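Local structure of intergenic-region protein (2WJ9) at residues N124-A138 with Y166-I180. The protein belongs to the antirestriction (ArdB) family and probably inhibits host restriction enzymes, so helping incoming DNA escape cleavage. Residues are numbered along the deposited sequence; the frame is centred on the assembly and turned at random. Where two conformers were deposited one is given.
Sequences NGNRAEMSPEAAGIA and YALQHPECSAIMRII
The carboxylate of E172, N-cap residue of the C-terminal helix 173-180, grips S131, N-cap residue of the helix starting at P132, where the beta hairpin 117-121/126-130 and this following helix pack on helix 173-180. E172 OE1 takes S131 N on its syn lone pair (2.8 Å, 168°), and E172 OE2 accepts from S131 OG at a short 2.5 Å, joining the two helix starts. S131 OG in turn caps its own helix by accepting from A134 N, and a water bridges E172 OE1 to E129 O. Next to this pair, H170 NE2 donates almost straight to E133 OE1 (2.9 Å, 177°); E133 OE1 lies in the H170 ring plane, whereas H170 NE2 comes from above the carboxylate plane. E172 N, bonding to H170 ND1, helps fix the ring's rotation. I137 CD1 wedges against Y166 CE2 (3.6 Å), on helix 154-168, and H170 CD2 in the following loop, while A138 CB meets I179 CG2 on helix 173-180. Strand 126-130 packs at 152° on helix 173-180, where small A128 and A175 face each other, CB to CB 4.4 Å. At the hairpin turn, N124 ND2 donates to I179 O and D181 O. Extended R178 stacks its guanidinium on the N126 amide, and N126 ND2 reaches R178 O (3.0 Å). R178 NE donates to R127 O at 2.9 Å.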
ATOM      1  N   ASN B 124     -17.875  13.667   3.946  1.00 34.73           N
ATOM      2  CA  ASN B 124     -18.283  13.510   2.525  1.00 34.47           C
ATOM      3  C   ASN B 124     -19.800  13.461   2.248  1.00 34.07           C
ATOM      4  O   ASN B 124     -20.209  13.443   1.088  1.00 34.10           O
ATOM      5  CB  ASN B 124     -17.573  12.312   1.867  1.00 34.32           C
ATOM      6  CG  ASN B 124     -17.928  10.971   2.504  1.00 33.98           C
ATOM      7  OD1 ASN B 124     -18.993  10.798   3.087  1.00 34.31           O
ATOM      8  ND2 ASN B 124     -17.026  10.004   2.367  1.00 34.61           N
ATOM      9  N   GLY B 125     -20.621  13.435   3.296  1.00 33.69           N
ATOM     10  CA  GLY B 125     -22.084  13.474   3.149  1.00 33.38           C
ATOM     11  C   GLY B 125     -22.766  12.174   2.744  1.00 33.21           C
ATOM     12  O   GLY B 125     -23.955  12.175   2.414  1.00 33.09           O
ATOM     13  N   ASN B 126     -22.031  11.063   2.798  1.00 32.78           N
ATOM     14  CA  ASN B 126     -22.519   9.758   2.324  1.00 32.70           C
ATOM     15  C   ASN B 126     -23.066   8.860   3.434  1.00 32.44           C
ATOM     16  O   ASN B 126     -22.487   8.780   4.515  1.00 32.13           O
ATOM     17  CB  ASN B 126     -21.396   9.003   1.608  1.00 32.57           C
ATOM     18  CG  ASN B 126     -20.949   9.680   0.324  1.00 32.67           C
ATOM     19  OD1 ASN B 126     -21.690  10.464  -0.275  1.00 31.96           O
ATOM     20  ND2 ASN B 126     -19.730   9.375  -0.110  1.00 32.25           N
ATOM     21  N   ARG B 127     -24.192   8.203   3.153  1.00 32.36           N
ATOM     22  CA  ARG B 127     -24.710   7.118   3.992  1.00 32.52           C
ATOM     23  C   ARG B 127     -24.383   5.787   3.314  1.00 32.02           C
ATOM     24  O   ARG B 127     -24.327   5.709   2.089  1.00 31.94           O
ATOM     25  CB  ARG B 127     -26.225   7.229   4.207  1.00 32.65           C
ATOM     26  CG  ARG B 127     -26.668   8.394   5.086  1.00 34.03           C
ATOM     27  CD  ARG B 127     -28.097   8.210   5.610  1.00 35.14           C
ATOM     28  NE  ARG B 127     -28.702   9.460   6.079  1.00 36.76           N
ATOM     29  CZ  ARG B 127     -28.407  10.081   7.225  1.00 37.60           C
ATOM     30  NH1 ARG B 127     -27.487   9.599   8.056  1.00 38.84           N
ATOM     31  NH2 ARG B 127     -29.035  11.208   7.542  1.00 38.39           N
ATOM     32  N   ALA B 128     -24.167   4.746   4.113  1.00 31.53           N
ATOM     33  CA  ALA B 128     -23.912   3.410   3.583  1.00 31.33           C
ATOM     34  C   ALA B 128     -24.329   2.338   4.580  1.00 31.07           C
ATOM     35  O   ALA B 128     -24.106   2.476   5.782  1.00 30.98           O
ATOM     36  CB  ALA B 128     -22.442   3.249   3.218  1.00 31.28           C
ATOM     37  N   GLU B 129     -24.935   1.274   4.056  1.00 31.04           N
ATOM     38  CA  GLU B 129     -25.375   0.130   4.845  1.00 31.00           C
ATOM     39  C   GLU B 129     -24.391  -1.025   4.632  1.00 30.47           C
ATOM     40  O   GLU B 129     -24.040  -1.335   3.499  1.00 30.02           O
ATOM     41  CB  GLU B 129     -26.785  -0.273   4.423  1.00 31.74           C
ATOM     42  CG  GLU B 129     -27.485  -1.229   5.371  1.00 32.84           C
ATOM     43  CD  GLU B 129     -28.963  -1.394   5.063  1.00 34.80           C
ATOM     44  OE1 GLU B 129     -29.488  -0.697   4.157  1.00 34.91           O
ATOM     45  OE2 GLU B 129     -29.608  -2.233   5.726  1.00 36.92           O
ATOM     46  N   MET B 130     -23.945  -1.650   5.717  1.00 29.89           N
ATOM     47  CA  MET B 130     -22.941  -2.713   5.621  1.00 29.53           C
ATOM     48  C   MET B 130     -22.899  -3.612   6.863  1.00 29.05           C
ATOM     49  O   MET B 130     -23.445  -3.275   7.912  1.00 29.33           O
ATOM     50  CB  MET B 130     -21.547  -2.110   5.347  1.00 29.36           C
ATOM     51  CG  MET B 130     -20.922  -1.324   6.516  1.00 30.05           C
ATOM     52  SD  MET B 130     -19.453  -0.370   6.038  1.00 33.21           S
ATOM     53  CE  MET B 130     -20.288   1.045   5.314  1.00 32.34           C
ATOM     54  N   SER B 131     -22.230  -4.756   6.731  1.00 28.68           N
ATOM     55  CA  SER B 131     -22.053  -5.688   7.850  1.00 28.30           C
ATOM     56  C   SER B 131     -21.212  -5.066   8.967  1.00 28.17           C
ATOM     57  O   SER B 131     -20.430  -4.139   8.718  1.00 27.92           O
ATOM     58  CB  SER B 131     -21.388  -6.987   7.381  1.00 28.26           C
ATOM     59  OG  SER B 131     -20.063  -6.757   6.926  1.00 27.79           O
ATOM     60  N   PRO B 132     -21.388  -5.546  10.212  1.00 28.37           N
ATOM     61  CA  PRO B 132     -20.451  -5.153  11.274  1.00 28.57           C
ATOM     62  C   PRO B 132     -18.965  -5.321  10.907  1.00 29.07           C
ATOM     63  O   PRO B 132     -18.177  -4.404  11.190  1.00 28.44           O
ATOM     64  CB  PRO B 132     -20.867  -6.051  12.441  1.00 28.61           C
ATOM     65  CG  PRO B 132     -22.348  -6.231  12.235  1.00 28.31           C
ATOM     66  CD  PRO B 132     -22.486  -6.382  10.742  1.00 28.21           C
ATOM     67  N   GLU B 133     -18.587  -6.440  10.276  1.00 29.90           N
ATOM     68  CA  GLU B 133     -17.182  -6.626   9.819  1.00 30.12           C
ATOM     69  C   GLU B 133     -16.726  -5.479   8.927  1.00 29.53           C
ATOM     70  O   GLU B 133     -15.652  -4.902   9.143  1.00 29.46           O
ATOM     71  CB  GLU B 133     -16.915  -7.957   9.050  1.00 30.99           C
ATOM     72  CG  GLU B 133     -15.362  -8.286   8.946  1.00 33.19           C
ATOM     73  CD  GLU B 133     -14.857  -8.989   7.654  1.00 36.05           C
ATOM     74  OE1 GLU B 133     -15.627  -9.217   6.701  1.00 34.86           O
ATOM     75  OE2 GLU B 133     -13.629  -9.318   7.600  1.00 39.19           O
ATOM     76  N   ALA B 134     -17.524  -5.169   7.905  1.00 28.62           N
ATOM     77  CA  ALA B 134     -17.161  -4.122   6.943  1.00 28.23           C
ATOM     78  C   ALA B 134     -17.047  -2.734   7.593  1.00 27.91           C
ATOM     79  O   ALA B 134     -16.138  -1.960   7.270  1.00 27.43           O
ATOM     80  CB  ALA B 134     -18.139  -4.096   5.776  1.00 27.90           C
ATOM     81  N   ALA B 135     -17.970  -2.425   8.508  1.00 27.47           N
ATOM     82  CA  ALA B 135     -17.885  -1.195   9.310  1.00 27.72           C
ATOM     83  C   ALA B 135     -16.553  -1.069  10.064  1.00 27.67           C
ATOM     84  O   ALA B 135     -15.922  -0.006  10.061  1.00 27.41           O
ATOM     85  CB  ALA B 135     -19.051  -1.126  10.287  1.00 27.26           C
ATOM     86  N   GLY B 136     -16.128  -2.154  10.710  1.00 27.68           N
ATOM     87  CA  GLY B 136     -14.844  -2.185  11.407  1.00 27.82           C
ATOM     88  C   GLY B 136     -13.653  -1.941  10.482  1.00 27.79           C
ATOM     89  O   GLY B 136     -12.712  -1.211  10.833  1.00 27.66           O
ATOM     90  N   ILE B 137     -13.684  -2.554   9.300  1.00 27.40           N
ATOM     91  CA  ILE B 137     -12.641  -2.313   8.291  1.00 27.64           C
ATOM     92  C   ILE B 137     -12.596  -0.817   7.931  1.00 27.64           C
ATOM     93  O   ILE B 137     -11.527  -0.198   7.935  1.00 27.84           O
ATOM     94  CB  ILE B 137     -12.849  -3.197   7.039  1.00 27.29           C
ATOM     95  CG1 ILE B 137     -12.611  -4.681   7.387  1.00 27.70           C
ATOM     96  CG2 ILE B 137     -11.932  -2.746   5.919  1.00 27.44           C
ATOM     97  CD1 ILE B 137     -13.031  -5.659   6.294  1.00 27.90           C
ATOM     98  N   ALA B 138     -13.769  -0.237   7.684  1.00 28.02           N
ATOM     99  CA  ALA B 138     -13.913   1.192   7.377  1.00 27.91           C
ATOM    100  C   ALA B 138     -13.363   2.098   8.482  1.00 27.62           C
ATOM    101  O   ALA B 138     -12.600   3.034   8.197  1.00 28.69           O
ATOM    102  CB  ALA B 138     -15.376   1.527   7.092  1.00 27.80           C
ATOM    103  N   TYR B 166      -7.065  -5.316   1.173  1.00 29.97           N
ATOM    104  CA  TYR B 166      -8.094  -6.238   1.670  1.00 29.99           C
ATOM    105  C   TYR B 166      -9.509  -5.695   1.405  1.00 29.88           C
ATOM    106  O   TYR B 166     -10.406  -6.455   0.991  1.00 29.85           O
ATOM    107  CB  TYR B 166      -7.884  -6.509   3.162  1.00 30.17           C
ATOM    108  CG  TYR B 166      -8.818  -7.541   3.754  1.00 30.01           C
ATOM    109  CD1 TYR B 166      -8.789  -8.866   3.330  1.00 31.17           C
ATOM    110  CD2 TYR B 166      -9.716  -7.204   4.762  1.00 28.99           C
ATOM    111  CE1 TYR B 166      -9.634  -9.815   3.879  1.00 31.01           C
ATOM    112  CE2 TYR B 166     -10.565  -8.145   5.310  1.00 30.37           C
ATOM    113  CZ  TYR B 166     -10.520  -9.453   4.870  1.00 31.02           C
ATOM    114  OH  TYR B 166     -11.363 -10.405   5.412  1.00 32.70           O
ATOM    115  N   ALA B 167      -9.695  -4.384   1.617  1.00 29.85           N
ATOM    116  CA  ALA B 167     -10.976  -3.712   1.338  1.00 29.69           C
ATOM    117  C   ALA B 167     -11.317  -3.761  -0.150  1.00 29.67           C
ATOM    118  O   ALA B 167     -12.478  -3.966  -0.522  1.00 29.20           O
ATOM    119  CB  ALA B 167     -10.942  -2.264   1.819  1.00 29.52           C
ATOM    120  N   LEU B 168     -10.299  -3.589  -1.001  1.00 29.27           N
ATOM    121  CA  LEU B 168     -10.503  -3.606  -2.447  1.00 29.40           C
ATOM    122  C   LEU B 168     -10.938  -4.981  -2.958  1.00 29.00           C
ATOM    123  O   LEU B 168     -11.546  -5.066  -4.018  1.00 29.84           O
ATOM    124  CB  LEU B 168      -9.247  -3.117  -3.191  1.00 29.28           C
ATOM    125  CG  LEU B 168      -8.992  -1.604  -3.085  1.00 30.00           C
ATOM    126  CD1 LEU B 168      -7.591  -1.229  -3.601  1.00 30.28           C
ATOM    127  CD2 LEU B 168     -10.059  -0.817  -3.829  1.00 30.27           C
ATOM    128  N   GLN B 169     -10.628  -6.040  -2.210  1.00 28.93           N
ATOM    129  CA  GLN B 169     -11.025  -7.405  -2.574  1.00 28.84           C
ATOM    130  C   GLN B 169     -12.318  -7.865  -1.883  1.00 28.59           C
ATOM    131  O   GLN B 169     -12.819  -8.952  -2.170  1.00 28.24           O
ATOM    132  CB  GLN B 169      -9.907  -8.400  -2.237  1.00 29.03           C
ATOM    133  CG  GLN B 169      -8.612  -8.201  -3.040  1.00 28.65           C
ATOM    134  CD  GLN B 169      -7.568  -9.278  -2.791  1.00 29.88           C
ATOM    135  OE1 GLN B 169      -7.780 -10.222  -2.022  1.00 29.06           O
ATOM    136  NE2 GLN B 169      -6.429  -9.149  -3.468  1.00 29.44           N
ATOM    137  N   HIS B 170     -12.841  -7.039  -0.976  1.00 28.30           N
ATOM    138  CA  HIS B 170     -13.955  -7.423  -0.083  1.00 28.44           C
ATOM    139  C   HIS B 170     -15.298  -7.394  -0.817  1.00 28.49           C
ATOM    140  O   HIS B 170     -15.504  -6.537  -1.670  1.00 28.59           O
ATOM    141  CB  HIS B 170     -13.993  -6.463   1.115  1.00 28.66           C
ATOM    142  CG  HIS B 170     -14.769  -6.976   2.290  1.00 28.66           C
ATOM    143  ND1 HIS B 170     -16.134  -6.819   2.409  1.00 28.88           N
ATOM    144  CD2 HIS B 170     -14.366  -7.608   3.420  1.00 29.88           C
ATOM    145  CE1 HIS B 170     -16.542  -7.359   3.544  1.00 28.94           C
ATOM    146  NE2 HIS B 170     -15.490  -7.852   4.174  1.00 30.06           N
ATOM    147  N   PRO B 171     -16.218  -8.329  -0.491  1.00 28.48           N
ATOM    148  CA  PRO B 171     -17.558  -8.312  -1.102  1.00 28.59           C
ATOM    149  C   PRO B 171     -18.319  -6.998  -0.924  1.00 28.48           C
ATOM    150  O   PRO B 171     -19.146  -6.659  -1.762  1.00 28.59           O
ATOM    151  CB  PRO B 171     -18.310  -9.440  -0.384  1.00 28.89           C
ATOM    152  CG  PRO B 171     -17.290 -10.265   0.279  1.00 29.04           C
ATOM    153  CD  PRO B 171     -16.041  -9.460   0.440  1.00 28.55           C
ATOM    154  N   GLU B 172     -18.035  -6.287   0.166  1.00 28.59           N
ATOM    155  CA  GLU B 172     -18.652  -4.988   0.457  1.00 28.72           C
ATOM    156  C   GLU B 172     -17.710  -3.807   0.189  1.00 29.08           C
ATOM    157  O   GLU B 172     -17.834  -2.749   0.812  1.00 29.05           O
ATOM    158  CB  GLU B 172     -19.140  -4.966   1.910  1.00 28.62           C
ATOM    159  CG  GLU B 172     -20.162  -6.044   2.207  1.00 28.94           C
ATOM    160  CD  GLU B 172     -20.582  -6.050   3.652  1.00 29.65           C
ATOM    161  OE1 GLU B 172     -21.391  -5.177   4.047  1.00 29.67           O
ATOM    162  OE2 GLU B 172     -20.112  -6.938   4.393  1.00 29.50           O
ATOM    163  N   CYS B 173     -16.774  -3.989  -0.745  1.00 29.01           N
ATOM    164  CA  CYS B 173     -15.843  -2.929  -1.146  1.00 29.34           C
ATOM    165  C   CYS B 173     -16.552  -1.615  -1.494  1.00 29.26           C
ATOM    166  O   CYS B 173     -16.106  -0.545  -1.092  1.00 29.24           O
ATOM    167  CB  CYS B 173     -15.008  -3.378  -2.348  1.00 29.50           C
ATOM    168  SG  CYS B 173     -13.820  -2.149  -2.962  1.00 31.06           S
ATOM    169  N   SER B 174     -17.644  -1.706  -2.248  1.00 29.31           N
ATOM    170  CA  SER B 174     -18.355  -0.512  -2.711  0.50 29.59           C
ATOM    171  C   SER B 174     -18.815   0.345  -1.534  1.00 29.46           C
ATOM    172  O   SER B 174     -18.606   1.559  -1.526  1.00 30.03           O
ATOM    173  CB  SER B 174     -19.547  -0.887  -3.598  0.50 29.60           C
ATOM    174  OG  SER B 174     -20.454  -1.737  -2.918  0.50 30.38           O
ATOM    175  N   ALA B 175     -19.432  -0.290  -0.540  1.00 29.30           N
ATOM    176  CA  ALA B 175     -19.897   0.418   0.657  1.00 28.84           C
ATOM    177  C   ALA B 175     -18.733   0.970   1.492  1.00 28.56           C
ATOM    178  O   ALA B 175     -18.793   2.092   1.984  1.00 28.37           O
ATOM    179  CB  ALA B 175     -20.790  -0.487   1.504  1.00 28.82           C
ATOM    180  N   ILE B 176     -17.666   0.184   1.646  1.00 28.14           N
ATOM    181  CA  ILE B 176     -16.498   0.628   2.420  1.00 28.72           C
ATOM    182  C   ILE B 176     -15.870   1.869   1.778  1.00 29.16           C
ATOM    183  O   ILE B 176     -15.586   2.849   2.461  1.00 29.35           O
ATOM    184  CB  ILE B 176     -15.431  -0.487   2.542  1.00 28.47           C
ATOM    185  CG1 ILE B 176     -15.970  -1.668   3.352  1.00 27.35           C
ATOM    186  CG2 ILE B 176     -14.118   0.058   3.170  1.00 28.70           C
ATOM    187  CD1 ILE B 176     -15.147  -2.957   3.213  1.00 28.33           C
ATOM    188  N   MET B 177     -15.675   1.827   0.461  1.00 30.05           N
ATOM    189  CA  MET B 177     -15.034   2.930  -0.257  1.00 30.83           C
ATOM    190  C   MET B 177     -15.933   4.160  -0.297  1.00 30.91           C
ATOM    191  O   MET B 177     -15.444   5.283  -0.330  1.00 31.30           O
ATOM    192  CB  MET B 177     -14.659   2.513  -1.678  1.00 31.35           C
ATOM    193  CG  MET B 177     -13.508   1.526  -1.721  1.00 32.87           C
ATOM    194  SD  MET B 177     -11.964   2.282  -1.166  1.00 39.32           S
ATOM    195  CE  MET B 177     -11.143   0.874  -0.469  1.00 35.80           C
ATOM    196  N   ARG B 178     -17.245   3.941  -0.284  1.00 31.46           N
ATOM    197  CA  ARG B 178     -18.213   5.047  -0.274  1.00 31.83           C
ATOM    198  C   ARG B 178     -18.127   5.838   1.030  1.00 31.95           C
ATOM    199  O   ARG B 178     -18.127   7.070   1.023  1.00 31.23           O
ATOM    200  CB  ARG B 178     -19.637   4.516  -0.486  1.00 32.19           C
ATOM    201  CG  ARG B 178     -20.758   5.498  -0.177  1.00 33.40           C
ATOM    202  CD  ARG B 178     -22.079   5.004  -0.774  1.00 35.00           C
ATOM    203  NE  ARG B 178     -23.192   5.912  -0.524  1.00 36.83           N
ATOM    204  CZ  ARG B 178     -23.393   7.066  -1.154  1.00 38.54           C
ATOM    205  NH1 ARG B 178     -22.545   7.490  -2.089  1.00 39.86           N
ATOM    206  NH2 ARG B 178     -24.452   7.806  -0.844  1.00 39.10           N
ATOM    207  N   ILE B 179     -18.055   5.121   2.146  1.00 31.81           N
ATOM    208  CA  ILE B 179     -18.072   5.764   3.454  1.00 32.28           C
ATOM    209  C   ILE B 179     -16.766   6.508   3.750  1.00 32.74           C
ATOM    210  O   ILE B 179     -16.788   7.552   4.399  1.00 32.95           O
ATOM    211  CB  ILE B 179     -18.447   4.761   4.590  1.00 32.29           C
ATOM    212  CG1 ILE B 179     -19.034   5.499   5.800  1.00 32.22           C
ATOM    213  CG2 ILE B 179     -17.256   3.924   4.993  1.00 32.52           C
ATOM    214  CD1 ILE B 179     -20.422   6.083   5.556  1.00 31.40           C
ATOM    215  N   ILE B 180     -15.639   5.996   3.259  1.00 32.98           N
ATOM    216  CA  ILE B 180     -14.340   6.624   3.535  1.00 33.65           C
ATOM    217  C   ILE B 180     -13.910   7.637   2.472  1.00 34.13           C
ATOM    218  O   ILE B 180     -12.858   8.260   2.615  1.00 34.37           O
ATOM    219  CB  ILE B 180     -13.204   5.574   3.712  1.00 33.64           C
ATOM    220  CG1 ILE B 180     -12.889   4.845   2.402  1.00 33.91           C
ATOM    221  CG2 ILE B 180     -13.571   4.573   4.796  1.00 33.73           C
ATOM    222  CD1 ILE B 180     -11.569   4.088   2.439  1.00 34.14           C
TER
HETATM  223  O   HOH W   1     -22.425  -3.487   2.143  1.00 27.82           O